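Local coordinates for protein restriction endonuclease EcoP15I, restriction subunit (Escherichia coli, PDB 4ZCF) that cleaves DNA downstream of a recognition site, together with the Mod subunit, as the restriction subunit of a type III restriction-modification enzyme, using an ATP-driven helicase-like motor, at residues Y92-K103 / H135-L144; H13-V24 / N262-V270. All blocks are in the same frame, centred on the assembly; numbering follows the deposited sequence.

Contact 1. Residues Y92-K103 / H135-L144. With AMP (adenosine monophosphate), chain H.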
loop_
_atom_site.group_PDB
_atom_site.type_symbol
_atom_site.label_atom_id
_atom_site.label_comp_id
_atom_site.label_asym_id
_atom_site.label_seq_id
_atom_site.Cartn_x
_atom_site.Cartn_y
_atom_site.Cartn_z
ATOM N N TYR C 92 26.567 15.970 -3.279
ATOM C CA TYR C 92 27.225 15.591 -2.025
ATOM C C TYR C 92 27.318 16.795 -1.053
ATOM O O TYR C 92 27.035 16.634 0.139
ATOM C CB TYR C 92 28.624 15.012 -2.282
ATOM C CG TYR C 92 29.393 14.753 -1.001
ATOM C CD1 TYR C 92 29.183 13.597 -0.259
ATOM C CD2 TYR C 92 30.309 15.682 -0.514
ATOM C CE1 TYR C 92 29.867 13.370 0.935
ATOM C CE2 TYR C 92 30.993 15.470 0.679
ATOM C CZ TYR C 92 30.767 14.313 1.403
ATOM O OH TYR C 92 31.426 14.122 2.596
ATOM N N THR C 93 27.719 17.991 -1.576
ATOM C CA THR C 93 27.870 19.239 -0.827
ATOM C C THR C 93 26.561 19.688 -0.166
ATOM O O THR C 93 26.563 19.958 1.032
ATOM C CB THR C 93 28.547 20.317 -1.692
ATOM O OG1 THR C 93 29.867 19.884 -2.055
ATOM C CG2 THR C 93 28.618 21.666 -0.996
ATOM N N TYR C 94 25.450 19.750 -0.925
ATOM C CA TYR C 94 24.172 20.130 -0.344
ATOM C C TYR C 94 23.642 19.119 0.669
ATOM O O TYR C 94 23.003 19.503 1.647
ATOM C CB TYR C 94 23.142 20.618 -1.379
ATOM C CG TYR C 94 22.438 19.627 -2.282
ATOM C CD1 TYR C 94 21.592 18.648 -1.752
ATOM C CD2 TYR C 94 22.408 19.818 -3.657
ATOM C CE1 TYR C 94 20.854 17.801 -2.578
ATOM C CE2 TYR C 94 21.673 18.979 -4.493
ATOM C CZ TYR C 94 20.904 17.966 -3.950
ATOM O OH TYR C 94 20.182 17.154 -4.792
ATOM N N ILE C 95 23.959 17.834 0.464
ATOM C CA ILE C 95 23.566 16.785 1.401
ATOM C C ILE C 95 24.385 16.935 2.681
ATOM O O ILE C 95 23.807 16.935 3.768
ATOM C CB ILE C 95 23.614 15.368 0.779
ATOM C CG1 ILE C 95 22.516 15.223 -0.307
ATOM C CG2 ILE C 95 23.433 14.318 1.859
ATOM C CD1 ILE C 95 22.757 14.133 -1.364
ATOM N N LYS C 96 25.713 17.124 2.551
ATOM C CA LYS C 96 26.577 17.328 3.714
ATOM C C LYS C 96 26.163 18.576 4.505
ATOM O O LYS C 96 26.205 18.544 5.727
ATOM C CB LYS C 96 28.067 17.361 3.339
ATOM C CG LYS C 96 28.949 17.089 4.550
ATOM C CD LYS C 96 30.439 17.035 4.221
ATOM C CE LYS C 96 31.274 17.539 5.378
ATOM N NZ LYS C 96 30.959 16.846 6.663
ATOM N N THR C 97 25.694 19.631 3.818
ATOM C CA THR C 97 25.200 20.852 4.456
ATOM C C THR C 97 23.911 20.564 5.266
ATOM O O THR C 97 23.774 21.077 6.374
ATOM C CB THR C 97 25.039 21.980 3.434
ATOM O OG1 THR C 97 26.149 22.001 2.547
ATOM C CG2 THR C 97 24.913 23.328 4.086
ATOM N N ILE C 98 22.997 19.719 4.731
ATOM C CA ILE C 98 21.757 19.294 5.392
ATOM C C ILE C 98 22.073 18.661 6.766
ATOM O O ILE C 98 21.369 18.920 7.751
ATOM C CB ILE C 98 20.974 18.342 4.450
ATOM C CG1 ILE C 98 20.072 19.139 3.513
ATOM C CG2 ILE C 98 20.189 17.247 5.217
ATOM C CD1 ILE C 98 19.741 18.430 2.222
ATOM N N PHE C 99 23.156 17.849 6.811
ATOM C CA PHE C 99 23.665 17.180 8.012
ATOM C C PHE C 99 24.292 18.161 8.951
ATOM O O PHE C 99 24.139 17.999 10.160
ATOM C CB PHE C 99 24.661 16.078 7.661
ATOM C CG PHE C 99 24.005 14.798 7.222
ATOM C CD1 PHE C 99 23.620 13.841 8.153
ATOM C CD2 PHE C 99 23.757 14.551 5.877
ATOM C CE1 PHE C 99 22.991 12.661 7.744
ATOM C CE2 PHE C 99 23.132 13.370 5.470
ATOM C CZ PHE C 99 22.753 12.434 6.407
ATOM N N ASP C 100 24.956 19.213 8.408
ATOM C CA ASP C 100 25.570 20.285 9.211
ATOM C C ASP C 100 24.540 21.245 9.819
ATOM O O ASP C 100 24.668 21.598 10.997
ATOM C CB ASP C 100 26.713 20.990 8.468
ATOM C CG ASP C 100 28.068 20.327 8.655
ATOM O OD1 ASP C 100 28.175 19.407 9.494
ATOM O OD2 ASP C 100 29.031 20.766 8.014
ATOM N N LEU C 101 23.474 21.593 9.072
ATOM C CA LEU C 101 22.385 22.429 9.603
ATOM C C LEU C 101 21.608 21.645 10.674
ATOM O O LEU C 101 21.081 22.231 11.626
ATOM C CB LEU C 101 21.452 22.946 8.494
ATOM C CG LEU C 101 22.056 23.999 7.560
ATOM C CD1 LEU C 101 21.342 23.997 6.221
ATOM C CD2 LEU C 101 22.035 25.401 8.207
ATOM N N ASN C 102 21.610 20.311 10.546
ATOM C CA ASN C 102 21.009 19.435 11.529
ATOM C C ASN C 102 21.891 19.346 12.783
ATOM O O ASN C 102 21.373 19.445 13.895
ATOM C CB ASN C 102 20.768 18.052 10.957
ATOM C CG ASN C 102 20.179 17.122 11.977
ATOM O OD1 ASN C 102 20.881 16.274 12.537
ATOM N ND2 ASN C 102 18.906 17.314 12.303
ATOM N N LYS C 103 23.212 19.140 12.613
ATOM C CA LYS C 103 24.140 19.038 13.745
ATOM C C LYS C 103 24.058 20.310 14.626
ATOM O O LYS C 103 23.641 20.233 15.788
ATOM C CB LYS C 103 25.572 18.758 13.245
ATOM C CG LYS C 103 26.627 18.619 14.346
ATOM C CD LYS C 103 27.991 18.244 13.786
ATOM C CE LYS C 103 28.414 16.863 14.229
ATOM N NZ LYS C 103 29.471 16.283 13.348
ATOM N N HIS C 135 28.556 6.360 5.114
ATOM C CA HIS C 135 29.356 7.589 5.181
ATOM C C HIS C 135 28.806 8.576 6.215
ATOM O O HIS C 135 29.538 8.990 7.107
ATOM C CB HIS C 135 29.469 8.249 3.789
ATOM C CG HIS C 135 30.208 9.557 3.773
ATOM N ND1 HIS C 135 31.585 9.605 3.775
ATOM C CD2 HIS C 135 29.725 10.824 3.732
ATOM C CE1 HIS C 135 31.895 10.891 3.757
ATOM N NE2 HIS C 135 30.808 11.659 3.722
ATOM N N PHE C 136 27.512 8.900 6.127
ATOM C CA PHE C 136 26.864 9.854 7.027
ATOM C C PHE C 136 26.477 9.379 8.425
ATOM O O PHE C 136 26.318 10.224 9.307
ATOM C CB PHE C 136 25.732 10.604 6.329
ATOM C CG PHE C 136 26.197 11.623 5.317
ATOM C CD1 PHE C 136 26.906 12.756 5.719
ATOM C CD2 PHE C 136 25.874 11.486 3.972
ATOM C CE1 PHE C 136 27.314 13.713 4.786
ATOM C CE2 PHE C 136 26.270 12.453 3.042
ATOM C CZ PHE C 136 26.984 13.564 3.457
ATOM N N ARG C 137 26.357 8.058 8.644
ATOM C CA ARG C 137 26.053 7.468 9.964
ATOM C C ARG C 137 27.337 7.471 10.797
ATOM O O ARG C 137 27.292 7.673 12.008
ATOM C CB ARG C 137 25.509 6.032 9.803
ATOM C CG ARG C 137 25.107 5.303 11.098
ATOM C CD ARG C 137 24.266 4.051 10.858
ATOM N NE ARG C 137 24.850 3.176 9.849
ATOM C CZ ARG C 137 24.269 2.857 8.698
ATOM N NH1 ARG C 137 23.057 3.326 8.401
ATOM N NH2 ARG C 137 24.888 2.066 7.835
ATOM N N ASP C 138 28.484 7.254 10.142
ATOM C CA ASP C 138 29.775 7.280 10.812
ATOM C C ASP C 138 30.089 8.705 11.297
ATOM O O ASP C 138 30.364 8.910 12.485
ATOM C CB ASP C 138 30.883 6.787 9.869
ATOM C CG ASP C 138 30.959 5.281 9.678
ATOM O OD1 ASP C 138 30.535 4.537 10.604
ATOM O OD2 ASP C 138 31.477 4.845 8.620
ATOM N N ASP C 139 30.010 9.676 10.383
ATOM C CA ASP C 139 30.356 11.058 10.637
ATOM C C ASP C 139 29.377 11.840 11.509
ATOM O O ASP C 139 29.817 12.768 12.181
ATOM C CB ASP C 139 30.624 11.791 9.313
ATOM C CG ASP C 139 31.865 11.364 8.533
ATOM O OD1 ASP C 139 32.753 10.699 9.132
ATOM O OD2 ASP C 139 31.979 11.745 7.338
ATOM N N TYR C 140 28.069 11.482 11.511
ATOM C CA TYR C 140 27.041 12.232 12.258
ATOM C C TYR C 140 26.159 11.466 13.227
ATOM O O TYR C 140 25.467 12.110 14.023
ATOM C CB TYR C 140 26.127 13.007 11.281
ATOM C CG TYR C 140 26.842 14.083 10.489
ATOM C CD1 TYR C 140 27.460 13.789 9.275
ATOM C CD2 TYR C 140 26.929 15.384 10.968
ATOM C CE1 TYR C 140 28.153 14.763 8.560
ATOM C CE2 TYR C 140 27.567 16.378 10.235
ATOM C CZ TYR C 140 28.193 16.060 9.038
ATOM O OH TYR C 140 28.841 17.028 8.313
ATOM N N LYS C 141 26.145 10.109 13.159
ATOM C CA LYS C 141 25.262 9.234 13.946
ATOM C C LYS C 141 23.800 9.639 13.657
ATOM O O LYS C 141 22.974 9.785 14.563
ATOM C CB LYS C 141 25.601 9.297 15.435
ATOM N N ARG C 142 23.521 9.869 12.353
ATOM C CA ARG C 142 22.228 10.273 11.810
ATOM C C ARG C 142 21.795 9.365 10.662
ATOM O O ARG C 142 22.629 8.805 9.947
ATOM C CB ARG C 142 22.256 11.734 11.314
ATOM C CG ARG C 142 22.423 12.781 12.402
ATOM C CD ARG C 142 21.232 12.862 13.336
ATOM N NE ARG C 142 21.326 14.012 14.234
ATOM C CZ ARG C 142 21.906 13.995 15.430
ATOM N NH1 ARG C 142 22.473 12.884 15.885
ATOM N NH2 ARG C 142 21.931 15.091 16.178
ATOM N N GLU C 143 20.470 9.244 10.489
ATOM C CA GLU C 143 19.838 8.449 9.437
ATOM C C GLU C 143 18.960 9.365 8.624
ATOM O O GLU C 143 18.212 10.147 9.195
ATOM C CB GLU C 143 18.966 7.325 10.029
ATOM C CG GLU C 143 19.665 6.414 11.018
ATOM C CD GLU C 143 20.727 5.474 10.481
ATOM O OE1 GLU C 143 20.768 5.224 9.250
ATOM O OE2 GLU C 143 21.494 4.950 11.323
ATOM N N LEU C 144 19.040 9.289 7.306
ATOM C CA LEU C 144 18.140 10.110 6.524
ATOM C C LEU C 144 16.945 9.286 6.017
ATOM O O LEU C 144 17.110 8.163 5.531
ATOM C CB LEU C 144 18.839 10.947 5.424
ATOM C CG LEU C 144 19.540 10.223 4.272
ATOM C CD1 LEU C 144 18.576 9.927 3.129
ATOM C CD2 LEU C 144 20.646 11.083 3.722
HETATM P P AMP H . 22.432 16.334 -9.825
HETATM O O1P AMP H . 21.752 17.032 -10.942
HETATM O O2P AMP H . 23.421 17.332 -9.347
HETATM O O3P AMP H . 21.420 16.293 -8.739
HETATM O "O5'" AMP H . 23.005 14.894 -10.202
HETATM C "C5'" AMP H . 24.381 14.601 -10.026
HETATM C "C4'" AMP H . 24.599 13.176 -9.631
HETATM O "O4'" AMP H . 26.015 12.912 -9.437
HETATM C "C3'" AMP H . 23.951 12.890 -8.320
HETATM O "O3'" AMP H . 22.636 12.387 -8.553
HETATM C "C2'" AMP H . 24.831 11.927 -7.633
HETATM O "O2'" AMP H . 24.419 10.579 -7.904
HETATM C "C1'" AMP H . 26.190 12.127 -8.222
HETATM N N9 AMP H . 27.122 12.712 -7.344
HETATM C C8 AMP H . 27.025 13.954 -6.912
HETATM N N7 AMP H . 28.090 14.245 -6.115
HETATM C C5 AMP H . 28.934 13.043 -6.118
HETATM C C6 AMP H . 30.164 12.610 -5.546
HETATM N N6 AMP H . 30.918 13.470 -4.708
HETATM N N1 AMP H . 30.603 11.353 -5.813
HETATM C C2 AMP H . 29.919 10.516 -6.580
HETATM N N3 AMP H . 28.763 10.850 -7.147
HETATM C C4 AMP H . 28.220 12.076 -6.966
#
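Phe99 and Phe136 meet face to face as an offset stack, with ring centroids 4.2 Å apart. Their planes are only 5° from parallel. The slide puts Phe99 CE2 over one face of Phe136 near its rim, while CD2 of His135 lies over the centre of the opposite face. Phe136 CB in turn lies over the face of Phe99. At the Phe99 edge sit CB of Arg142 and CD2 of Leu144, the latter 3.7 Å from Phe99 CZ. Phe136 is a knob set among Tyr92, Ile95, Lys96 and Phe99. Tyr140 is a second knob, one helical turn on, among Lys96, Phe99, Asp100 and Lys103. The axes of the helical segments 92-103 and 135-140 cross at -31°.

Helix 90-105 begins at the end of the P-loop of a RecA-like helicase domain, and Tyr92 near its start lines the AMP pocket. Its CG is anti to the backbone N (chi1 174°), and the ring carries OH to the ring edge of His135. Tyr92 OH and His135 NE2 are hydrogen-bonded at 2.8 Å.

Phe99 CB lies over the centre of the Tyr140 ring, 3.7 Å from its centroid, as a CH-pi contact. The Tyr140 hydroxyl is gripped twice. Lys96 NZ donates to Tyr140 OH over 2.7 Å, its chain bent at the last two torsions to reach it. Tyr140 OH donates to Asp100 OD1 over 2.7 Å, meeting it from above the carboxylate plane. A phenylalanine in place of Tyr140 has no hydroxyl, and would probably leave the Lys96 ammonium and the Asp100 carboxylate without the group that bridges them.

Arg142 NE donates to Asn102 OD1 at 2.9 Å, in the carbonyl plane. Asn102 ND2 bonds Ile107 O, so both ends of the amide are held.

Contact 2. Residues H13-V24 / N262-V270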
loop_
_atom_site.group_PDB
_atom_site.type_symbol
_atom_site.label_atom_id
_atom_site.label_comp_id
_atom_site.label_asym_id
_atom_site.label_seq_id
_atom_site.Cartn_x
_atom_site.Cartn_y
_atom_site.Cartn_z
ATOM N N HIS C 13 37.516 21.389 -2.215
ATOM C CA HIS C 13 36.571 22.172 -3.019
ATOM C C HIS C 13 35.122 21.954 -2.596
ATOM O O HIS C 13 34.273 22.780 -2.911
ATOM C CB HIS C 13 36.772 21.926 -4.524
ATOM C CG HIS C 13 36.255 20.608 -5.019
ATOM N ND1 HIS C 13 37.056 19.474 -5.031
ATOM C CD2 HIS C 13 35.036 20.289 -5.513
ATOM C CE1 HIS C 13 36.299 18.509 -5.523
ATOM N NE2 HIS C 13 35.074 18.951 -5.824
ATOM N N GLN C 14 34.847 20.841 -1.877
ATOM C CA GLN C 14 33.535 20.495 -1.321
ATOM C C GLN C 14 33.342 21.067 0.085
ATOM O O GLN C 14 32.352 21.768 0.308
ATOM C CB GLN C 14 33.277 18.986 -1.364
ATOM C CG GLN C 14 32.833 18.521 -2.750
ATOM C CD GLN C 14 32.784 17.028 -2.955
ATOM O OE1 GLN C 14 32.393 16.557 -4.020
ATOM N NE2 GLN C 14 33.188 16.236 -1.970
ATOM N N LYS C 15 34.299 20.799 1.017
ATOM C CA LYS C 15 34.298 21.276 2.409
ATOM C C LYS C 15 34.190 22.783 2.462
ATOM O O LYS C 15 33.565 23.301 3.378
ATOM C CB LYS C 15 35.567 20.831 3.118
ATOM N N ALA C 16 34.767 23.482 1.455
ATOM C CA ALA C 16 34.728 24.939 1.313
ATOM C C ALA C 16 33.291 25.450 1.124
ATOM O O ALA C 16 32.908 26.437 1.752
ATOM C CB ALA C 16 35.616 25.371 0.156
ATOM N N GLY C 17 32.502 24.737 0.324
ATOM C CA GLY C 17 31.091 25.054 0.103
ATOM C C GLY C 17 30.205 24.739 1.300
ATOM O O GLY C 17 29.211 25.429 1.539
ATOM N N VAL C 18 30.542 23.687 2.060
ATOM C CA VAL C 18 29.769 23.319 3.244
ATOM C C VAL C 18 29.896 24.455 4.245
ATOM O O VAL C 18 28.892 24.963 4.720
ATOM C CB VAL C 18 30.204 21.963 3.865
ATOM C CG1 VAL C 18 29.316 21.599 5.043
ATOM C CG2 VAL C 18 30.214 20.840 2.833
ATOM N N ASP C 19 31.144 24.878 4.508
ATOM C CA ASP C 19 31.535 25.940 5.439
ATOM C C ASP C 19 30.940 27.280 5.027
ATOM O O ASP C 19 30.457 28.015 5.887
ATOM C CB ASP C 19 33.069 26.045 5.510
ATOM C CG ASP C 19 33.806 24.837 6.076
ATOM O OD1 ASP C 19 33.147 23.804 6.352
ATOM O OD2 ASP C 19 35.048 24.906 6.200
ATOM N N ALA C 20 30.944 27.583 3.714
ATOM C CA ALA C 20 30.413 28.834 3.200
ATOM C C ALA C 20 28.914 29.043 3.503
ATOM O O ALA C 20 28.518 30.180 3.754
ATOM C CB ALA C 20 30.723 28.971 1.725
ATOM N N VAL C 21 28.102 27.952 3.567
ATOM C CA VAL C 21 26.667 28.027 3.929
ATOM C C VAL C 21 26.547 28.049 5.458
ATOM O O VAL C 21 25.699 28.764 6.005
ATOM C CB VAL C 21 25.796 26.899 3.296
ATOM C CG1 VAL C 21 24.314 27.071 3.626
ATOM C CG2 VAL C 21 25.987 26.829 1.787
ATOM N N MET C 22 27.397 27.266 6.147
ATOM C CA MET C 22 27.407 27.216 7.617
ATOM C C MET C 22 27.798 28.554 8.287
ATOM O O MET C 22 27.223 28.898 9.331
ATOM C CB MET C 22 28.290 26.061 8.134
ATOM C CG MET C 22 27.641 24.677 8.030
ATOM S SD MET C 22 25.861 24.581 8.379
ATOM C CE MET C 22 25.826 24.852 10.136
ATOM N N ASN C 23 28.762 29.301 7.680
ATOM C CA ASN C 23 29.252 30.594 8.183
ATOM C C ASN C 23 28.193 31.728 8.165
ATOM O O ASN C 23 28.316 32.676 8.940
ATOM C CB ASN C 23 30.534 31.019 7.477
ATOM C CG ASN C 23 31.741 30.160 7.741
ATOM O OD1 ASN C 23 31.991 29.714 8.869
ATOM N ND2 ASN C 23 32.543 29.943 6.699
ATOM N N VAL C 24 27.149 31.601 7.312
ATOM C CA VAL C 24 25.999 32.506 7.185
ATOM C C VAL C 24 25.158 32.440 8.474
ATOM O O VAL C 24 24.497 33.414 8.832
ATOM C CB VAL C 24 25.160 32.127 5.924
ATOM C CG1 VAL C 24 23.761 32.738 5.932
ATOM C CG2 VAL C 24 25.890 32.495 4.645
ATOM N N ASN C 262 22.411 36.023 -2.675
ATOM C CA ASN C 262 23.477 36.099 -1.677
ATOM C C ASN C 262 24.550 35.075 -2.056
ATOM O O ASN C 262 24.492 33.931 -1.608
ATOM C CB ASN C 262 22.934 35.878 -0.255
ATOM C CG ASN C 262 22.117 37.037 0.272
ATOM O OD1 ASN C 262 22.640 38.117 0.542
ATOM N ND2 ASN C 262 20.821 36.849 0.442
ATOM N N LEU C 263 25.488 35.463 -2.946
ATOM C CA LEU C 263 26.543 34.555 -3.390
ATOM C C LEU C 263 27.536 34.317 -2.276
ATOM O O LEU C 263 28.213 35.239 -1.812
ATOM C CB LEU C 263 27.207 34.983 -4.704
ATOM C CG LEU C 263 28.314 34.060 -5.225
ATOM C CD1 LEU C 263 27.785 32.668 -5.542
ATOM C CD2 LEU C 263 28.990 34.652 -6.440
ATOM N N VAL C 264 27.574 33.066 -1.822
ATOM C CA VAL C 264 28.358 32.617 -0.689
ATOM C C VAL C 264 29.582 31.774 -1.093
ATOM O O VAL C 264 30.609 31.816 -0.408
ATOM C CB VAL C 264 27.370 31.959 0.308
ATOM C CG1 VAL C 264 27.569 30.458 0.478
ATOM C CG2 VAL C 264 27.350 32.687 1.630
ATOM N N TYR C 265 29.496 31.060 -2.229
ATOM C CA TYR C 265 30.573 30.213 -2.714
ATOM C C TYR C 265 30.553 30.126 -4.244
ATOM O O TYR C 265 29.490 30.015 -4.827
ATOM C CB TYR C 265 30.486 28.817 -2.043
ATOM C CG TYR C 265 31.577 27.851 -2.456
ATOM C CD1 TYR C 265 32.876 27.991 -1.980
ATOM C CD2 TYR C 265 31.315 26.811 -3.343
ATOM C CE1 TYR C 265 33.899 27.153 -2.420
ATOM C CE2 TYR C 265 32.326 25.952 -3.770
ATOM C CZ TYR C 265 33.615 26.118 -3.294
ATOM O OH TYR C 265 34.613 25.267 -3.692
ATOM N N ARG C 266 31.732 30.180 -4.885
ATOM C CA ARG C 266 31.901 30.075 -6.333
ATOM C C ARG C 266 33.126 29.242 -6.757
ATOM O O ARG C 266 34.281 29.648 -6.570
ATOM C CB ARG C 266 31.893 31.458 -7.003
ATOM C CG ARG C 266 31.783 31.418 -8.525
ATOM C CD ARG C 266 30.870 32.504 -9.047
ATOM N NE ARG C 266 31.413 33.846 -8.826
ATOM C CZ ARG C 266 32.075 34.551 -9.739
ATOM N NH1 ARG C 266 32.285 34.051 -10.953
ATOM N NH2 ARG C 266 32.529 35.762 -9.447
ATOM N N LEU C 267 32.845 28.071 -7.326
ATOM C CA LEU C 267 33.810 27.147 -7.896
ATOM C C LEU C 267 33.383 27.055 -9.335
ATOM O O LEU C 267 32.393 26.390 -9.644
ATOM C CB LEU C 267 33.728 25.767 -7.213
ATOM C CG LEU C 267 34.622 24.663 -7.788
ATOM C CD1 LEU C 267 36.104 24.917 -7.480
ATOM C CD2 LEU C 267 34.209 23.332 -7.265
ATOM N N THR C 268 34.147 27.708 -10.189
ATOM C CA THR C 268 33.924 27.824 -11.617
ATOM C C THR C 268 34.437 26.693 -12.441
ATOM O O THR C 268 35.137 25.856 -11.960
ATOM C CB THR C 268 34.632 29.041 -12.152
ATOM O OG1 THR C 268 36.010 28.934 -11.819
ATOM C CG2 THR C 268 34.060 30.270 -11.534
ATOM N N ALA C 269 34.076 26.712 -13.711
ATOM C CA ALA C 269 34.596 25.798 -14.712
ATOM C C ALA C 269 36.083 25.864 -14.980
ATOM O O ALA C 269 36.685 24.847 -15.230
ATOM C CB ALA C 269 33.854 25.968 -16.009
ATOM N N VAL C 270 36.673 27.049 -14.993
ATOM C CA VAL C 270 38.124 27.123 -15.027
ATOM C C VAL C 270 38.815 26.547 -13.801
ATOM O O VAL C 270 39.737 25.789 -13.932
ATOM C CB VAL C 270 38.655 28.527 -15.409
ATOM C CG1 VAL C 270 37.657 29.255 -16.264
ATOM C CG2 VAL C 270 39.042 29.359 -14.208
#
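Tyr265 lies flat against the helix at Gly17. Gly17 CA sits over the centre of the ring, 3.9 Å from the centroid, as a CH-pi contact. A CB on Gly17 would come close to the ring, so the lack of one lets the backbones approach. With CG anti to the backbone N (chi1 -179°), the Tyr265 ring runs along the helix toward His13. Its OH makes a weak hydrogen bond to His13 O at 2.6 Å. At the base of the side chain, Ala20 CB packs on Tyr265 CB.

Val264 also turns toward the helix, although it is next to Tyr265 in the strand. Its psi of -29° breaks the extended pattern, so two successive residues face the same way. Val264 CG2 meets Val24 CG2 at 3.4 Å, and CG1 lies by Ala20.

The contact is thinner elsewhere. Val21 CG2 stands 4.2 Å from Val264 CG1. At the far end Leu267 touches the helix through CD2, 3.6 Å from CD2 of the His13 imidazole, whose NE2 bonds Thr88 O. On the more open side, partly exposed Ala16 touches Tyr265 CE1 by its methyl.

The helix runs nearly antiparallel to the strand, at 171°. It covers strand 263-267, which within this chain is outermost in the parallel sheet, and its Gln14 lines the AMP pocket, consistent with the N-terminal RecA-like domain of a superfamily 2 helicase.

From the N terminus the chain first forms helix 12-22. It returns to this helix 237 residues later, when strand 263-267 packs on it and contact 2 closes a long loop. Contact 1 falls wholly within that loop and closes a much shorter one of 31 residues, between helix 90-105 and the region 135-144. The two contacts nest and do not cross. Strands 143-148 and 263-267 are, within this chain, the outermost strands of the same parallel sheet, so the contacts serve opposite edges. Helices 12-22 and 90-105 join them: Gln14 packs on Tyr92 and Thr93, and Val18 on Asp100, bringing both contacts to the nucleotide site.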